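Local coordinates for protein cell death-related nuclease 4 (Caenorhabditis elegans, PDB 5DK5) that digests RNA and DNA as a metal-dependent 3'-5' exonuclease of the DEDDh family and takes part in apoptotic DNA degradation, at residues B[46-51]-B[58-63]; B[133-138]-B[303-308]; B[157-162]-B[177-182]. One frame throughout, in Å; residues are numbered along the deposited sequence.

How the interactions relate
Interactions 1 and 3 lie within the exonuclease domain, and interaction 2 joins the end of helix 124-136 to the C-terminal residues of the chain. Interaction 1 pairs two strands of the central sheet and comes nearest to the active site: the I46 side chain is about 7 Å from that of the magnesium ligand D25 and about 12 Å from the bound magnesium ion. Interaction 3 packs two helix ends about 24 Å from interaction 1, and interaction 2 is about 30 Å from interaction 1, both between centres. Interactions 2 and 3 lie on opposite sides of the chain's centre, about 38 Å between centres, although the 157-162/177-182 contact is nested in the loop that interaction 2 closes.

Interaction 1: B[46-51]-B[58-63]; sequences IVAYDV and EDISFN
The methyl of A48 overlaps the CG2 branch of I60, with A48 CB 3.7 Å from I60 CG2, in the beta hairpin of strands 41-50 and 55-65, the latter an outermost strand of the exonuclease sheet within this chain. Chi1 of I60, -54°, sets CG1 beside the backbone N and sends CG2 anti to it, toward A48. I46 and F62 form an antiparallel hydrogen-bonded pair: I46 N gives a 2.7 Å bond to F62 O, in the carbonyl plane, and F62 N returns one to I46 O from a direction tilted 31° out of that plane. Their CB atoms meet at 4.1 Å on the face covered by helix 95-109, where the F62 ring meets F44 edge-to-face. V47 and S61, a non-hydrogen-bonded pair, share the other face; V47 touches C195 of helix 191-207, and V47 CG2 lies 4.1 Å from E58 CA. Beside the corner at 58-60, A48 N binds I60 O at 3.1 Å, nearly along the C=O axis. S61 OG, held between its backbone N and carbonyl carbon (chi1 53°), turns back to donate a 3.2 Å hydrogen bond to E58 O.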
loop_
_atom_site.group_PDB
_atom_site.type_symbol
_atom_site.label_atom_id
_atom_site.label_comp_id
_atom_site.label_asym_id
_atom_site.label_seq_id
_atom_site.Cartn_x
_atom_site.Cartn_y
_atom_site.Cartn_z
ATOM N N ILE B 46 -0.093 -10.558 -22.585
ATOM C CA ILE B 46 -0.624 -11.631 -23.421
ATOM C C ILE B 46 0.341 -11.940 -24.564
ATOM O O ILE B 46 0.958 -11.037 -25.128
ATOM C CB ILE B 46 -2.009 -11.274 -24.013
ATOM C CG1 ILE B 46 -3.015 -10.976 -22.897
ATOM C CG2 ILE B 46 -2.529 -12.415 -24.895
ATOM C CD1 ILE B 46 -4.357 -10.460 -23.391
ATOM N N VAL B 47 0.473 -13.225 -24.885
ATOM C CA VAL B 47 1.187 -13.660 -26.080
ATOM C C VAL B 47 0.339 -14.700 -26.804
ATOM O O VAL B 47 -0.282 -15.560 -26.176
ATOM C CB VAL B 47 2.581 -14.245 -25.751
ATOM C CG1 VAL B 47 2.461 -15.495 -24.893
ATOM C CG2 VAL B 47 3.349 -14.546 -27.033
ATOM N N ALA B 48 0.310 -14.611 -28.130
ATOM C CA ALA B 48 -0.541 -15.475 -28.936
ATOM C C ALA B 48 0.199 -16.737 -29.368
ATOM O O ALA B 48 1.398 -16.702 -29.646
ATOM C CB ALA B 48 -1.048 -14.718 -30.149
ATOM N N TYR B 49 -0.527 -17.850 -29.411
ATOM C CA TYR B 49 0.010 -19.111 -29.912
ATOM C C TYR B 49 -0.833 -19.623 -31.072
ATOM O O TYR B 49 -2.045 -19.794 -30.945
ATOM C CB TYR B 49 0.065 -20.157 -28.799
ATOM C CG TYR B 49 0.478 -21.528 -29.280
ATOM C CD1 TYR B 49 1.794 -21.794 -29.637
ATOM C CD2 TYR B 49 -0.446 -22.559 -29.374
ATOM C CE1 TYR B 49 2.175 -23.047 -30.078
ATOM C CE2 TYR B 49 -0.073 -23.815 -29.813
ATOM C CZ TYR B 49 1.238 -24.053 -30.163
ATOM O OH TYR B 49 1.613 -25.299 -30.598
ATOM N N ASP B 50 -0.175 -19.859 -32.203
ATOM C CA ASP B 50 -0.836 -20.366 -33.400
ATOM C C ASP B 50 -0.905 -21.888 -33.325
ATOM O O ASP B 50 0.112 -22.570 -33.446
ATOM C CB ASP B 50 -0.082 -19.904 -34.651
ATOM C CG ASP B 50 -0.811 -20.241 -35.942
ATOM O OD1 ASP B 50 -1.244 -21.397 -36.112
ATOM O OD2 ASP B 50 -0.946 -19.341 -36.798
ATOM N N VAL B 51 -2.109 -22.418 -33.121
ATOM C CA VAL B 51 -2.273 -23.848 -32.883
ATOM C C VAL B 51 -2.025 -24.685 -34.142
ATOM O O VAL B 51 -1.236 -25.626 -34.097
ATOM C CB VAL B 51 -3.678 -24.167 -32.313
ATOM C CG1 VAL B 51 -3.897 -25.677 -32.212
ATOM C CG2 VAL B 51 -3.856 -23.511 -30.956
ATOM N N GLU B 58 5.504 -14.179 -30.745
ATOM C CA GLU B 58 5.952 -13.144 -29.824
ATOM C C GLU B 58 5.703 -11.757 -30.409
ATOM O O GLU B 58 5.614 -10.772 -29.677
ATOM C CB GLU B 58 7.435 -13.323 -29.495
ATOM C CG GLU B 58 7.756 -14.659 -28.836
ATOM C CD GLU B 58 9.170 -14.731 -28.284
ATOM O OE1 GLU B 58 9.627 -15.851 -27.969
ATOM O OE2 GLU B 58 9.824 -13.672 -28.156
ATOM N N ASP B 59 5.589 -11.690 -31.732
ATOM C CA ASP B 59 5.277 -10.440 -32.417
ATOM C C ASP B 59 3.817 -10.047 -32.197
ATOM O O ASP B 59 3.458 -8.874 -32.304
ATOM C CB ASP B 59 5.571 -10.558 -33.913
ATOM C CG ASP B 59 4.869 -11.739 -34.556
ATOM O OD1 ASP B 59 4.691 -12.771 -33.874
ATOM O OD2 ASP B 59 4.497 -11.637 -35.743
ATOM N N ILE B 60 2.981 -11.038 -31.896
ATOM C CA ILE B 60 1.584 -10.795 -31.553
ATOM C C ILE B 60 1.428 -10.845 -30.040
ATOM O O ILE B 60 1.238 -11.915 -29.460
ATOM C CB ILE B 60 0.638 -11.822 -32.203
ATOM C CG1 ILE B 60 0.861 -11.869 -33.718
ATOM C CG2 ILE B 60 -0.817 -11.477 -31.874
ATOM C CD1 ILE B 60 0.028 -12.912 -34.438
ATOM N N SER B 61 1.505 -9.681 -29.405
ATOM C CA SER B 61 1.455 -9.606 -27.954
ATOM C C SER B 61 0.830 -8.308 -27.463
ATOM O O SER B 61 0.851 -7.285 -28.150
ATOM C CB SER B 61 2.862 -9.752 -27.373
ATOM O OG SER B 61 3.751 -8.825 -27.968
ATOM N N PHE B 62 0.266 -8.382 -26.263
ATOM C CA PHE B 62 -0.274 -7.230 -25.558
ATOM C C PHE B 62 0.445 -7.132 -24.220
ATOM O O PHE B 62 0.454 -8.093 -23.457
ATOM C CB PHE B 62 -1.781 -7.381 -25.358
ATOM C CG PHE B 62 -2.430 -6.197 -24.706
ATOM C CD1 PHE B 62 -2.886 -5.138 -25.469
ATOM C CD2 PHE B 62 -2.596 -6.149 -23.332
ATOM C CE1 PHE B 62 -3.489 -4.047 -24.876
ATOM C CE2 PHE B 62 -3.199 -5.061 -22.732
ATOM C CZ PHE B 62 -3.647 -4.010 -23.506
ATOM N N ASN B 63 1.053 -5.983 -23.943
ATOM C CA ASN B 63 1.855 -5.822 -22.734
ATOM C C ASN B 63 1.802 -4.392 -22.210
ATOM O O ASN B 63 2.499 -3.507 -22.707
ATOM C CB ASN B 63 3.304 -6.232 -23.003
ATOM C CG ASN B 63 4.136 -6.310 -21.736
ATOM O OD1 ASN B 63 3.611 -6.227 -20.625
ATOM N ND2 ASN B 63 5.442 -6.476 -21.898
#

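Interaction 2: B[133-138]-B[303-308]; sequences QMKLSN and KIAGYY
K135 reaches across from the end of helix 124-136 and donates a hydrogen bond through NZ to A305 O, a carbonyl at the C-terminal end of helix 300-305, at 2.8 Å. The ammonium comes in 20° out of the carbonyl plane. A water bonds to the same oxygen, giving one hydrogen to A305 O at 3.0 Å and the other to K135 O at 3.2 Å, so A305 O accepts two bonds and the backbones of the two helix ends are bridged as well.

The aromatic contact uses the aliphatic part of the same lysine. CG sits anti to the backbone N (chi1 -180°), and bends at chi2 and chi4 carry the chain along Y307, so that lysine and tyrosine lie alongside each other, running opposite ways. K135 CE stands over one face of the Y307 ring, 4.3 Å from its centroid, a CH-pi contact, while K135 CB lies 3.4 Å from Y307 OH. The ammonium itself is too distant for more than a weak cation-pi attraction. With K135 cut back to an alanine, A305 O would probably lose its ammonium donor, keeping the water, and the face of Y307 under CE would lose its CH-pi partner.

Apolar packing is slight: L136 CD2 meets A305 CB at 3.7 Å, and Y132, one turn earlier, also touches A305. The contact joins helix 300-305 to the end of helix 124-136 at the surface. Both helices stop here with Schellman motifs, N138 and G306 being the positive-phi residues, and at the second a last-turn carbonyl accepts a lysine from the neighbouring helix.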
loop_
_atom_site.group_PDB
_atom_site.type_symbol
_atom_site.label_atom_id
_atom_site.label_comp_id
_atom_site.label_asym_id
_atom_site.label_seq_id
_atom_site.Cartn_x
_atom_site.Cartn_y
_atom_site.Cartn_z
ATOM N N GLN B 133 -10.792 -7.412 -9.960
ATOM C CA GLN B 133 -10.486 -6.158 -10.636
ATOM C C GLN B 133 -11.706 -5.642 -11.397
ATOM O O GLN B 133 -11.946 -4.434 -11.451
ATOM C CB GLN B 133 -9.301 -6.336 -11.588
ATOM C CG GLN B 133 -8.881 -5.070 -12.323
ATOM C CD GLN B 133 -8.407 -3.979 -11.386
ATOM O OE1 GLN B 133 -7.340 -4.086 -10.777
ATOM N NE2 GLN B 133 -9.199 -2.920 -11.261
ATOM N N MET B 134 -12.475 -6.559 -11.979
ATOM C CA MET B 134 -13.688 -6.192 -12.706
ATOM C C MET B 134 -14.693 -5.537 -11.765
ATOM O O MET B 134 -15.413 -4.619 -12.154
ATOM C CB MET B 134 -14.324 -7.416 -13.373
ATOM C CG MET B 134 -13.551 -7.988 -14.557
ATOM S SD MET B 134 -13.255 -6.850 -15.913
ATOM C CE MET B 134 -12.306 -7.918 -16.988
ATOM N N LYS B 135 -14.739 -6.018 -10.526
ATOM C CA LYS B 135 -15.627 -5.451 -9.518
ATOM C C LYS B 135 -15.183 -4.041 -9.155
ATOM O O LYS B 135 -16.006 -3.131 -9.070
ATOM C CB LYS B 135 -15.660 -6.332 -8.267
ATOM C CG LYS B 135 -16.569 -5.817 -7.151
ATOM C CD LYS B 135 -18.031 -5.876 -7.559
ATOM C CE LYS B 135 -18.949 -5.457 -6.424
ATOM N NZ LYS B 135 -18.747 -4.035 -6.044
ATOM N N LEU B 136 -13.882 -3.869 -8.933
ATOM C CA LEU B 136 -13.332 -2.557 -8.607
ATOM C C LEU B 136 -13.633 -1.550 -9.711
ATOM O O LEU B 136 -13.984 -0.402 -9.440
ATOM C CB LEU B 136 -11.819 -2.638 -8.387
ATOM C CG LEU B 136 -11.306 -3.494 -7.229
ATOM C CD1 LEU B 136 -9.794 -3.376 -7.135
ATOM C CD2 LEU B 136 -11.958 -3.094 -5.917
ATOM N N SER B 137 -13.497 -1.991 -10.957
ATOM C CA SER B 137 -13.687 -1.121 -12.110
ATOM C C SER B 137 -15.144 -1.068 -12.559
ATOM O O SER B 137 -15.482 -0.349 -13.499
ATOM C CB SER B 137 -12.807 -1.595 -13.264
ATOM O OG SER B 137 -11.457 -1.702 -12.848
ATOM N N ASN B 138 -16.000 -1.827 -11.881
ATOM C CA ASN B 138 -17.411 -1.925 -12.245
ATOM C C ASN B 138 -17.587 -2.325 -13.708
ATOM O O ASN B 138 -18.396 -1.744 -14.434
ATOM C CB ASN B 138 -18.131 -0.602 -11.974
ATOM C CG ASN B 138 -19.641 -0.729 -12.090
ATOM O OD1 ASN B 138 -20.197 -1.815 -11.928
ATOM N ND2 ASN B 138 -20.308 0.379 -12.392
ATOM N N LYS B 303 -14.864 -5.490 1.852
ATOM C CA LYS B 303 -15.457 -4.222 2.255
ATOM C C LYS B 303 -15.124 -3.102 1.274
ATOM O O LYS B 303 -15.993 -2.322 0.890
ATOM C CB LYS B 303 -14.978 -3.836 3.656
ATOM C CG LYS B 303 -15.880 -2.852 4.381
ATOM C CD LYS B 303 -17.165 -3.522 4.836
ATOM C CE LYS B 303 -17.972 -2.624 5.754
ATOM N NZ LYS B 303 -19.189 -3.313 6.265
ATOM N N ILE B 304 -13.860 -3.025 0.873
ATOM C CA ILE B 304 -13.399 -1.928 0.031
ATOM C C ILE B 304 -13.853 -2.091 -1.421
ATOM O O ILE B 304 -13.969 -1.107 -2.152
ATOM C CB ILE B 304 -11.856 -1.794 0.082
ATOM C CG1 ILE B 304 -11.429 -0.397 -0.379
ATOM C CG2 ILE B 304 -11.175 -2.888 -0.743
ATOM C CD1 ILE B 304 -9.970 -0.084 -0.114
ATOM N N ALA B 305 -14.107 -3.329 -1.838
ATOM C CA ALA B 305 -14.607 -3.594 -3.184
ATOM C C ALA B 305 -16.122 -3.409 -3.255
ATOM O O ALA B 305 -16.696 -3.346 -4.342
ATOM C CB ALA B 305 -14.229 -5.001 -3.627
ATOM N N GLY B 306 -16.766 -3.338 -2.093
ATOM C CA GLY B 306 -18.192 -3.072 -2.021
ATOM C C GLY B 306 -19.063 -4.314 -2.091
ATOM O O GLY B 306 -20.195 -4.252 -2.570
ATOM N N TYR B 307 -18.545 -5.442 -1.618
ATOM C CA TYR B 307 -19.339 -6.665 -1.549
ATOM C C TYR B 307 -20.270 -6.618 -0.344
ATOM O O TYR B 307 -21.288 -7.307 -0.310
ATOM C CB TYR B 307 -18.439 -7.900 -1.484
ATOM C CG TYR B 307 -17.799 -8.247 -2.810
ATOM C CD1 TYR B 307 -18.552 -8.785 -3.845
ATOM C CD2 TYR B 307 -16.445 -8.036 -3.027
ATOM C CE1 TYR B 307 -17.974 -9.103 -5.060
ATOM C CE2 TYR B 307 -15.857 -8.353 -4.240
ATOM C CZ TYR B 307 -16.626 -8.885 -5.250
ATOM O OH TYR B 307 -16.041 -9.197 -6.457
ATOM N N TYR B 308 -19.912 -5.801 0.644
ATOM C CA TYR B 308 -20.782 -5.549 1.787
ATOM C C TYR B 308 -20.338 -4.295 2.526
ATOM O O TYR B 308 -19.383 -3.630 2.120
ATOM C CB TYR B 308 -20.792 -6.748 2.737
ATOM C CG TYR B 308 -19.606 -6.827 3.675
ATOM C CD1 TYR B 308 -18.349 -7.190 3.213
ATOM C CD2 TYR B 308 -19.753 -6.561 5.029
ATOM C CE1 TYR B 308 -17.268 -7.274 4.072
ATOM C CE2 TYR B 308 -18.680 -6.643 5.897
ATOM C CZ TYR B 308 -17.441 -7.002 5.414
ATOM O OH TYR B 308 -16.373 -7.083 6.275
ATOM O OXT TYR B 308 -20.924 -3.914 3.540
HETATM O O HOH W 1 -16.617 -1.284 -6.501
#

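Interaction 3: B[157-162]-B[177-182]; sequences NEMDRM and NEYYDL
Y179 lies between M159 of helix 151-161 and M162 at that helix's end, its CG anti to the backbone N (chi1 -176°), which carries the ring toward helix 151-161. Beyond CB and CG, the ring passes between the two methionines. Along one side, Y179 CD1 lies 3.7 Å from M159 CE, and CE1 is equally close to M159 CG; the extended M159 chain runs obliquely past the ring and brings SD to 4.9 Å from the Y179 centroid. On the other side, Y179 CD2 stands 3.5 Å above the plane of the Y180 ring, over its centre. Next along, Y179 CE2 meets M162 CE at 3.6 Å, a methyl placed at the ring edge, near its plane, by the bend at chi3 of M162 (-45°). At the tip, Y179 OH lies 3.4 Å from M162 CB. This hydroxyl is hydrogen-bonded to the carbonyl of G163, just past the helix end. F155 and K165 also contact the ring, edge-to-face and cation-pi respectively.

Y180 OH approaches E158 CB at 3.9 Å and is buried with no polar partner in the model. The carboxylate of E158 is salt-bridged to R161 on its own helix. Helix 172-179 ends in a Schellman motif with D181 as the positive-phi residue. The contact joins the C-terminal ends of helices 151-161 and 172-179 in the exonuclease domain, with the Met-aromatic contact of M159 and Y179 at its heart.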
loop_
_atom_site.group_PDB
_atom_site.type_symbol
_atom_site.label_atom_id
_atom_site.label_comp_id
_atom_site.label_asym_id
_atom_site.label_seq_id
_atom_site.Cartn_x
_atom_site.Cartn_y
_atom_site.Cartn_z
ATOM N N ASN B 157 -2.902 -34.121 -15.492
ATOM C CA ASN B 157 -3.373 -35.286 -16.232
ATOM C C ASN B 157 -2.257 -35.915 -17.059
ATOM O O ASN B 157 -2.155 -37.137 -17.151
ATOM C CB ASN B 157 -4.543 -34.907 -17.143
ATOM C CG ASN B 157 -5.743 -34.395 -16.370
ATOM O OD1 ASN B 157 -5.894 -34.670 -15.179
ATOM N ND2 ASN B 157 -6.609 -33.649 -17.049
ATOM N N GLU B 158 -1.425 -35.072 -17.660
ATOM C CA GLU B 158 -0.297 -35.543 -18.454
ATOM C C GLU B 158 0.722 -36.279 -17.592
ATOM O O GLU B 158 1.443 -37.151 -18.077
ATOM C CB GLU B 158 0.381 -34.371 -19.167
ATOM C CG GLU B 158 -0.348 -33.891 -20.410
ATOM C CD GLU B 158 -0.369 -34.934 -21.510
ATOM O OE1 GLU B 158 0.697 -35.192 -22.107
ATOM O OE2 GLU B 158 -1.451 -35.500 -21.776
ATOM N N MET B 159 0.776 -35.924 -16.312
ATOM C CA MET B 159 1.769 -36.485 -15.406
ATOM C C MET B 159 1.440 -37.935 -15.052
ATOM O O MET B 159 2.331 -38.781 -14.993
ATOM C CB MET B 159 1.862 -35.636 -14.138
ATOM C CG MET B 159 3.199 -35.729 -13.426
ATOM S SD MET B 159 3.551 -34.249 -12.457
ATOM C CE MET B 159 5.172 -34.641 -11.806
ATOM N N ASP B 160 0.162 -38.218 -14.821
ATOM C CA ASP B 160 -0.279 -39.585 -14.564
ATOM C C ASP B 160 -0.093 -40.434 -15.815
ATOM O O ASP B 160 0.239 -41.617 -15.739
ATOM C CB ASP B 160 -1.745 -39.611 -14.127
ATOM C CG ASP B 160 -1.995 -38.801 -12.868
ATOM O OD1 ASP B 160 -1.020 -38.504 -12.146
ATOM O OD2 ASP B 160 -3.168 -38.466 -12.600
ATOM N N ARG B 161 -0.307 -39.807 -16.965
ATOM C CA ARG B 161 -0.242 -40.481 -18.256
ATOM C C ARG B 161 1.185 -40.895 -18.627
ATOM O O ARG B 161 1.403 -42.007 -19.111
ATOM C CB ARG B 161 -0.840 -39.566 -19.329
ATOM C CG ARG B 161 -0.442 -39.867 -20.766
ATOM C CD ARG B 161 -1.115 -38.879 -21.703
ATOM N NE ARG B 161 -0.670 -39.015 -23.089
ATOM C CZ ARG B 161 0.356 -38.362 -23.629
ATOM N NH1 ARG B 161 1.079 -37.512 -22.910
ATOM N NH2 ARG B 161 0.666 -38.566 -24.901
ATOM N N MET B 162 2.149 -40.007 -18.389
ATOM C CA MET B 162 3.547 -40.262 -18.745
ATOM C C MET B 162 4.395 -40.650 -17.537
ATOM O O MET B 162 5.623 -40.648 -17.610
ATOM C CB MET B 162 4.162 -39.030 -19.407
ATOM C CG MET B 162 3.464 -38.586 -20.674
ATOM S SD MET B 162 4.578 -37.705 -21.785
ATOM C CE MET B 162 5.418 -36.597 -20.649
ATOM N N ASN B 177 8.282 -26.615 -16.067
ATOM C CA ASN B 177 9.569 -26.464 -16.737
ATOM C C ASN B 177 10.554 -27.552 -16.317
ATOM O O ASN B 177 11.374 -28.001 -17.118
ATOM C CB ASN B 177 10.172 -25.086 -16.452
ATOM C CG ASN B 177 9.719 -24.023 -17.443
ATOM O OD1 ASN B 177 9.288 -24.329 -18.554
ATOM N ND2 ASN B 177 9.831 -22.763 -17.042
ATOM N N GLU B 178 10.474 -27.972 -15.058
ATOM C CA GLU B 178 11.366 -29.003 -14.542
ATOM C C GLU B 178 10.980 -30.377 -15.081
ATOM O O GLU B 178 11.839 -31.227 -15.312
ATOM C CB GLU B 178 11.346 -29.014 -13.013
ATOM C CG GLU B 178 12.358 -29.968 -12.386
ATOM C CD GLU B 178 12.358 -29.902 -10.870
ATOM O OE1 GLU B 178 11.502 -29.189 -10.304
ATOM O OE2 GLU B 178 13.214 -30.563 -10.244
ATOM N N TYR B 179 9.683 -30.588 -15.282
ATOM C CA TYR B 179 9.180 -31.873 -15.754
ATOM C C TYR B 179 9.629 -32.153 -17.185
ATOM O O TYR B 179 10.104 -33.246 -17.493
ATOM C CB TYR B 179 7.653 -31.911 -15.670
ATOM C CG TYR B 179 7.052 -33.247 -16.041
ATOM C CD1 TYR B 179 6.848 -34.228 -15.080
ATOM C CD2 TYR B 179 6.686 -33.526 -17.351
ATOM C CE1 TYR B 179 6.297 -35.451 -15.414
ATOM C CE2 TYR B 179 6.134 -34.747 -17.694
ATOM C CZ TYR B 179 5.942 -35.705 -16.721
ATOM O OH TYR B 179 5.394 -36.920 -17.057
ATOM N N TYR B 180 9.470 -31.157 -18.052
ATOM C CA TYR B 180 9.842 -31.288 -19.458
ATOM C C TYR B 180 11.282 -30.840 -19.697
ATOM O O TYR B 180 11.733 -30.765 -20.841
ATOM C CB TYR B 180 8.883 -30.479 -20.336
ATOM C CG TYR B 180 7.452 -30.968 -20.277
ATOM C CD1 TYR B 180 7.009 -31.981 -21.114
ATOM C CD2 TYR B 180 6.546 -30.418 -19.381
ATOM C CE1 TYR B 180 5.703 -32.433 -21.062
ATOM C CE2 TYR B 180 5.240 -30.862 -19.321
ATOM C CZ TYR B 180 4.823 -31.869 -20.163
ATOM O OH TYR B 180 3.522 -32.314 -20.104
ATOM N N ASP B 181 11.999 -30.554 -18.613
ATOM C CA ASP B 181 13.389 -30.111 -18.689
ATOM C C ASP B 181 13.525 -28.910 -19.622
ATOM O O ASP B 181 14.326 -28.922 -20.558
ATOM C CB ASP B 181 14.292 -31.258 -19.159
ATOM C CG ASP B 181 15.759 -31.016 -18.843
ATOM O OD1 ASP B 181 16.147 -29.849 -18.624
ATOM O OD2 ASP B 181 16.529 -32.000 -18.809
ATOM N N LEU B 182 12.727 -27.879 -19.361
ATOM C CA LEU B 182 12.766 -26.651 -20.144
ATOM C C LEU B 182 13.545 -25.574 -19.394
ATOM O O LEU B 182 13.334 -25.382 -18.197
ATOM C CB LEU B 182 11.350 -26.160 -20.445
ATOM C CG LEU B 182 10.492 -27.060 -21.337
ATOM C CD1 LEU B 182 9.066 -26.541 -21.390
ATOM C CD2 LEU B 182 11.076 -27.154 -22.739
#